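Local coordinates for conserved uncharacterized protein (predicted phosphoesterase COG0622) (Streptococcus pneumoniae, PDB 3CK2) that probably hydrolyses phosphate esters at a site with two manganese ions, as a predicted phosphoesterase of the calcineurin-like superfamily, at residues I21-R26 against S48-G53; N39-L44 against G59-Y64. All blocks are in the same frame, centred on the assembly; numbering follows the deposited sequence.

In the fold
Contact 1 rests helix 19-29 on the 48-53 turn, and contact 2 joins the loops at 39-44 and 59-64 beside the two manganese ions. Their centres lie 14 Å apart, and their segments alternate along the chain (21-26, 39-44, 48-53, 59-64), the middle two both lying in the connection between strands 35-38 and 54-56. They meet directly: Trp51 CZ2 lies 3.2 Å from Ser42 OG and 4.0 Å from Leu44 CD1, while Leu50 CD1 packs 4.1 Å from Leu44 CD1. Contact 2 supplies Asp41 to both metal sites and Asn60 to one of them. Contact 1 is farther off, with the Trp51 side chain about 12 Å from a manganese ion.

Contact 1. Residues I21-R26 against S48-G53; sequences IVEEVR and SPLWEG
Arg26 bends across the 48-53 turn and places its guanidinium edge at a backbone carbonyl, NH1 lying 2.9 Å from Pro49 O and close to in plane with it. The chain leaves the helix with CG anti to the backbone N (chi1 -178°); the bend at chi2 lays CD 3.2 Å from Glu52 O, and the further bend at chi3 turns one face of the guanidinium to Leu50 CD2. Glu52 adds a long salt bridge, OE1 to NH1 at 3.8 Å. Its oxygen stands well out of the guanidinium plane, so only charge acts between them.

Leu50 carries the apolar part. Its CD2 methyl sits against the aliphatic stem of Glu23, 3.5 Å from CB, with CG almost as close. The buried Val22 touches both Leu50 CB and the indole of Trp51 through CG1, 4.0 Å from CZ3. The turn itself is braced by an ST turn in which Leu50 N donates to Ser48 OG.

This helix-on-loop contact borders the six-stranded sheet. Val25 of helix 19-29 reaches Ile10 and Met12 of strand 7-12, and Arg26 also touches Ile54 of strand 54-56. Trp51 packs on Val56 of that strand and meets His38 of strand 35-38 edge-to-face, its NE1 bonded to Arg45 O. The contact thus joins a helix packed mainly on strand 7-12 to a turn packed on the neighbouring strands 35-38 and 54-56.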
loop_
_atom_site.group_PDB
_atom_site.type_symbol
_atom_site.label_atom_id
_atom_site.label_comp_id
_atom_site.label_asym_id
_atom_site.label_seq_id
_atom_site.Cartn_x
_atom_site.Cartn_y
_atom_site.Cartn_z
ATOM N N ILE A 21 -14.344 -3.778 -6.221
ATOM C CA ILE A 21 -13.567 -3.893 -4.963
ATOM C C ILE A 21 -12.905 -2.576 -4.539
ATOM O O ILE A 21 -12.804 -2.253 -3.352
ATOM C CB ILE A 21 -12.562 -5.112 -4.923
ATOM C CG1 ILE A 21 -12.243 -5.449 -3.455
ATOM C CG2 ILE A 21 -11.290 -4.887 -5.723
ATOM C CD1 ILE A 21 -13.445 -5.945 -2.615
ATOM N N VAL A 22 -12.460 -1.823 -5.523
ATOM C CA VAL A 22 -11.867 -0.509 -5.298
ATOM C C VAL A 22 -12.905 0.478 -4.728
ATOM O O VAL A 22 -12.615 1.209 -3.775
ATOM C CB VAL A 22 -11.230 -0.006 -6.616
ATOM C CG1 VAL A 22 -10.860 1.486 -6.524
ATOM C CG2 VAL A 22 -10.035 -0.881 -6.934
ATOM N N GLU A 23 -14.096 0.484 -5.329
ATOM C CA GLU A 23 -15.249 1.303 -4.863
ATOM C C GLU A 23 -15.669 0.929 -3.430
ATOM O O GLU A 23 -15.937 1.785 -2.611
ATOM C CB GLU A 23 -16.455 1.128 -5.805
ATOM C CG GLU A 23 -17.676 1.992 -5.455
ATOM C CD GLU A 23 -18.882 1.794 -6.389
ATOM O OE1 GLU A 23 -18.961 0.749 -7.074
ATOM O OE2 GLU A 23 -19.787 2.667 -6.398
ATOM N N GLU A 24 -15.738 -0.370 -3.165
ATOM C CA GLU A 24 -16.131 -0.885 -1.864
ATOM C C GLU A 24 -15.166 -0.449 -0.767
ATOM O O GLU A 24 -15.599 -0.027 0.302
ATOM C CB GLU A 24 -16.218 -2.399 -1.893
ATOM C CG GLU A 24 -16.711 -2.918 -0.577
ATOM C CD GLU A 24 -17.057 -4.399 -0.579
ATOM O OE1 GLU A 24 -16.973 -5.049 -1.669
ATOM O OE2 GLU A 24 -17.413 -4.876 0.533
ATOM N N VAL A 25 -13.875 -0.539 -1.044
ATOM C CA VAL A 25 -12.831 -0.130 -0.097
ATOM C C VAL A 25 -12.764 1.411 0.076
ATOM O O VAL A 25 -12.603 1.913 1.209
ATOM C CB VAL A 25 -11.424 -0.744 -0.513
ATOM C CG1 VAL A 25 -10.246 -0.036 0.175
ATOM C CG2 VAL A 25 -11.425 -2.252 -0.278
ATOM N N ARG A 26 -12.900 2.145 -1.034
ATOM C CA ARG A 26 -13.040 3.597 -0.979
ATOM C C ARG A 26 -14.185 3.981 -0.031
ATOM O O ARG A 26 -13.976 4.710 0.962
ATOM C CB ARG A 26 -13.295 4.238 -2.364
ATOM C CG ARG A 26 -13.372 5.805 -2.236
ATOM C CD ARG A 26 -14.281 6.580 -3.204
ATOM N NE ARG A 26 -15.602 5.990 -3.392
ATOM C CZ ARG A 26 -16.336 6.158 -4.492
ATOM N NH1 ARG A 26 -15.873 6.908 -5.464
ATOM N NH2 ARG A 26 -17.539 5.588 -4.636
ATOM N N SER A 48 -11.135 8.041 -13.186
ATOM C CA SER A 48 -12.237 7.387 -12.480
ATOM C C SER A 48 -12.588 8.123 -11.180
ATOM O O SER A 48 -11.700 8.482 -10.384
ATOM C CB SER A 48 -11.932 5.939 -12.145
ATOM O OG SER A 48 -13.080 5.307 -11.607
ATOM N N PRO A 49 -13.891 8.337 -10.949
ATOM C CA PRO A 49 -14.307 8.912 -9.667
ATOM C C PRO A 49 -14.105 7.985 -8.485
ATOM O O PRO A 49 -14.210 8.435 -7.358
ATOM C CB PRO A 49 -15.788 9.232 -9.876
ATOM C CG PRO A 49 -16.224 8.360 -10.994
ATOM C CD PRO A 49 -15.036 8.089 -11.853
ATOM N N LEU A 50 -13.787 6.715 -8.742
ATOM C CA LEU A 50 -13.372 5.760 -7.704
ATOM C C LEU A 50 -12.080 6.165 -6.984
ATOM O O LEU A 50 -11.812 5.698 -5.868
ATOM C CB LEU A 50 -13.218 4.360 -8.319
ATOM C CG LEU A 50 -14.511 3.778 -8.944
ATOM C CD1 LEU A 50 -14.237 2.359 -9.495
ATOM C CD2 LEU A 50 -15.739 3.797 -7.964
ATOM N N TRP A 51 -11.296 7.056 -7.592
ATOM C CA TRP A 51 -10.035 7.472 -6.999
ATOM C C TRP A 51 -10.160 8.650 -6.050
ATOM O O TRP A 51 -9.145 9.078 -5.487
ATOM C CB TRP A 51 -9.006 7.815 -8.067
ATOM C CG TRP A 51 -8.608 6.659 -8.927
ATOM C CD1 TRP A 51 -8.628 6.613 -10.307
ATOM C CD2 TRP A 51 -8.174 5.361 -8.492
ATOM N NE1 TRP A 51 -8.205 5.376 -10.745
ATOM C CE2 TRP A 51 -7.906 4.596 -9.659
ATOM C CE3 TRP A 51 -7.970 4.772 -7.243
ATOM C CZ2 TRP A 51 -7.435 3.287 -9.601
ATOM C CZ3 TRP A 51 -7.513 3.481 -7.192
ATOM C CH2 TRP A 51 -7.251 2.744 -8.368
ATOM N N GLU A 52 -11.364 9.188 -5.898
ATOM C CA GLU A 52 -11.586 10.305 -4.972
ATOM C C GLU A 52 -11.371 9.799 -3.556
ATOM O O GLU A 52 -12.021 8.841 -3.133
ATOM C CB GLU A 52 -13.012 10.884 -5.077
ATOM C CG GLU A 52 -13.399 11.486 -6.417
ATOM C CD GLU A 52 -14.909 11.547 -6.602
ATOM O OE1 GLU A 52 -15.627 10.675 -6.066
ATOM O OE2 GLU A 52 -15.378 12.460 -7.295
ATOM N N GLY A 53 -10.446 10.445 -2.848
ATOM C CA GLY A 53 -10.032 10.061 -1.500
ATOM C C GLY A 53 -8.837 9.097 -1.432
ATOM O O GLY A 53 -8.319 8.834 -0.329
#

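Contact 2. Residues N39-L44 against G59-Y64; sequences NGDSEL and GNMDFY. With MN (manganese (II) ion), chain B.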
loop_
_atom_site.group_PDB
_atom_site.type_symbol
_atom_site.label_atom_id
_atom_site.label_comp_id
_atom_site.label_asym_id
_atom_site.label_seq_id
_atom_site.Cartn_x
_atom_site.Cartn_y
_atom_site.Cartn_z
ATOM N N ASN A 39 -1.522 0.871 -4.799
ATOM C CA ASN A 39 -0.137 0.868 -5.270
ATOM C C ASN A 39 0.024 0.425 -6.737
ATOM O O ASN A 39 1.124 0.103 -7.193
ATOM C CB ASN A 39 0.726 0.012 -4.336
ATOM C CG ASN A 39 0.692 0.489 -2.890
ATOM O OD1 ASN A 39 0.360 1.651 -2.620
ATOM N ND2 ASN A 39 1.057 -0.416 -1.943
ATOM N N GLY A 40 -1.100 0.413 -7.452
ATOM C CA GLY A 40 -1.127 0.267 -8.892
ATOM C C GLY A 40 -1.578 -1.076 -9.425
ATOM O O GLY A 40 -1.918 -2.015 -8.692
ATOM N N ASP A 41 -1.538 -1.151 -10.749
ATOM C CA ASP A 41 -2.092 -2.257 -11.535
ATOM C C ASP A 41 -3.579 -2.409 -11.248
ATOM O O ASP A 41 -4.063 -3.496 -10.976
ATOM C CB ASP A 41 -1.326 -3.533 -11.244
ATOM C CG ASP A 41 -0.183 -3.761 -12.166
ATOM O OD1 ASP A 41 0.147 -2.877 -12.958
ATOM O OD2 ASP A 41 0.382 -4.884 -12.076
ATOM N N SER A 42 -4.301 -1.299 -11.283
ATOM C CA SER A 42 -5.765 -1.316 -11.158
ATOM C C SER A 42 -6.446 -1.638 -12.479
ATOM O O SER A 42 -7.534 -2.241 -12.506
ATOM C CB SER A 42 -6.292 0.025 -10.608
ATOM O OG SER A 42 -5.966 1.104 -11.425
ATOM N N GLU A 43 -5.802 -1.203 -13.566
ATOM C CA GLU A 43 -6.321 -1.307 -14.936
ATOM C C GLU A 43 -7.551 -0.416 -15.167
ATOM O O GLU A 43 -8.281 -0.603 -16.126
ATOM C CB GLU A 43 -6.577 -2.750 -15.334
ATOM C CG GLU A 43 -5.340 -3.662 -15.226
ATOM C CD GLU A 43 -5.675 -5.091 -15.664
ATOM O OE1 GLU A 43 -6.698 -5.265 -16.353
ATOM O OE2 GLU A 43 -4.959 -6.049 -15.299
ATOM N N LEU A 44 -7.714 0.581 -14.287
ATOM C CA LEU A 44 -8.765 1.582 -14.345
ATOM C C LEU A 44 -8.191 2.873 -14.916
ATOM O O LEU A 44 -6.972 3.060 -14.967
ATOM C CB LEU A 44 -9.369 1.834 -12.936
ATOM C CG LEU A 44 -9.900 0.636 -12.141
ATOM C CD1 LEU A 44 -10.530 1.089 -10.801
ATOM C CD2 LEU A 44 -10.870 -0.252 -12.960
ATOM N N GLY A 59 1.084 1.294 -12.098
ATOM C CA GLY A 59 1.641 -0.031 -12.286
ATOM C C GLY A 59 2.064 -0.280 -13.726
ATOM O O GLY A 59 1.678 0.457 -14.647
ATOM N N ASN A 60 2.851 -1.326 -13.949
ATOM C CA ASN A 60 3.219 -1.664 -15.336
ATOM C C ASN A 60 2.030 -2.078 -16.239
ATOM O O ASN A 60 2.131 -1.981 -17.463
ATOM C CB ASN A 60 4.318 -2.717 -15.384
ATOM C CG ASN A 60 3.916 -4.039 -14.748
ATOM O OD1 ASN A 60 3.508 -4.060 -13.594
ATOM N ND2 ASN A 60 4.094 -5.153 -15.481
HETATM N N MSE A 61 0.930 -2.523 -15.628
HETATM C CA MSE A 61 -0.281 -2.956 -16.336
HETATM C C MSE A 61 -1.336 -1.842 -16.365
HETATM O O MSE A 61 -2.477 -2.090 -16.712
HETATM C CB MSE A 61 -0.892 -4.241 -15.700
HETATM C CG MSE A 61 -0.024 -5.480 -15.803
HETATM SE SE MSE A 61 0.565 -5.865 -17.626
HETATM C CE MSE A 61 1.556 -7.510 -17.410
ATOM N N ASP A 62 -0.928 -0.626 -16.013
ATOM C CA ASP A 62 -1.713 0.584 -16.170
ATOM C C ASP A 62 -1.196 1.310 -17.402
ATOM O O ASP A 62 -0.044 1.760 -17.416
ATOM C CB ASP A 62 -1.578 1.503 -14.929
ATOM C CG ASP A 62 -2.270 0.941 -13.704
ATOM O OD1 ASP A 62 -3.326 0.327 -13.880
ATOM O OD2 ASP A 62 -1.784 1.140 -12.569
ATOM N N PHE A 63 -2.020 1.400 -18.440
ATOM C CA PHE A 63 -1.546 1.868 -19.739
ATOM C C PHE A 63 -1.936 3.308 -20.043
ATOM O O PHE A 63 -1.250 3.964 -20.801
ATOM C CB PHE A 63 -1.971 0.914 -20.848
ATOM C CG PHE A 63 -1.393 -0.471 -20.684
ATOM C CD1 PHE A 63 -0.022 -0.668 -20.692
ATOM C CD2 PHE A 63 -2.203 -1.566 -20.498
ATOM C CE1 PHE A 63 0.519 -1.946 -20.533
ATOM C CE2 PHE A 63 -1.648 -2.853 -20.344
ATOM C CZ PHE A 63 -0.306 -3.028 -20.351
ATOM N N TYR A 64 -2.997 3.787 -19.392
ATOM C CA TYR A 64 -3.449 5.148 -19.496
ATOM C C TYR A 64 -2.451 6.097 -18.847
ATOM O O TYR A 64 -1.897 5.833 -17.719
ATOM C CB TYR A 64 -4.800 5.372 -18.794
ATOM C CG TYR A 64 -5.909 4.387 -19.050
ATOM C CD1 TYR A 64 -6.678 4.458 -20.188
ATOM C CD2 TYR A 64 -6.252 3.445 -18.088
ATOM C CE1 TYR A 64 -7.719 3.588 -20.408
ATOM C CE2 TYR A 64 -7.306 2.562 -18.293
ATOM C CZ TYR A 64 -8.032 2.640 -19.456
ATOM O OH TYR A 64 -9.083 1.765 -19.663
HETATM MN MN MN B . 0.033 -6.750 -10.929
HETATM O O HOH W 1 -3.555 2.073 -10.894
HETATM O O HOH W 2 -8.539 -0.757 -18.724
HETATM O O HOH W 3 -4.864 1.485 -15.827
HETATM O O HOH W 4 0.293 -7.967 -12.751
HETATM O O HOH W 5 2.222 -6.981 -10.959
#
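Asp62 and Asp41 exchange carboxylate-to-backbone hydrogen bonds between the two loops. Asp62 OD1 takes Glu43 N at 2.9 Å, nearly along its C-O axis, while OD2 accepts Asp41 N, also at 2.9 Å, from above the carboxylate plane (42° out of it). Gly59 N reaches OD2 from the same face, on its anti side. In return, Asp41 OD1 accepts the N-H of Met61 (a selenomethionine) at 2.8 Å, on the syn side and 25° out of the plane. Asp41 OD2 binds manganese at 2.2 Å, so this carboxylate divides its oxygens between metal and backbone.

Two waters add to the grip on Asp62: water 1 links OD2 to Ser42 OG, and water 3 links OD1 to Leu44 O. Residues 59-62 form a type I beta turn, which presents Met61 N to Asp41; Asp62 CG, anti to its carbonyl carbon (chi1 -70°), brings the carboxylate to the backbone N-H groups of Asp41 and Glu43. Gly40 and Gly59, without side chains, pass with CA atoms 4.4 Å apart.

Farther out, Met61 CB lies 3.2 Å from Asp41 OD1. Tyr64 turns its ring edge to Glu43 O, lays CD2 3.2 Å from Leu44 O, and shares water 2 with Glu43 O through its hydroxyl. Glu43 OE2 is hydrogen-bonded to ND1 of His16, a manganese ligand, making Glu43 a second-shell partner of the metal site.

Asp41 OD2 belongs to both metal sites, one with Asp14, His16, His115 and waters 4 and 5, the other with Asn60, His84 and His113. The arrangement matches the dinuclear centre of calcineurin-like phosphoesterases with its bridging aspartate. Asp62 holds the backbone around that bridge, and the bond from Met61 N, with the metal bonds to OD2, probably helps fix the rotation of the Asp41 carboxylate, whose OD2 alone bridges the two ions.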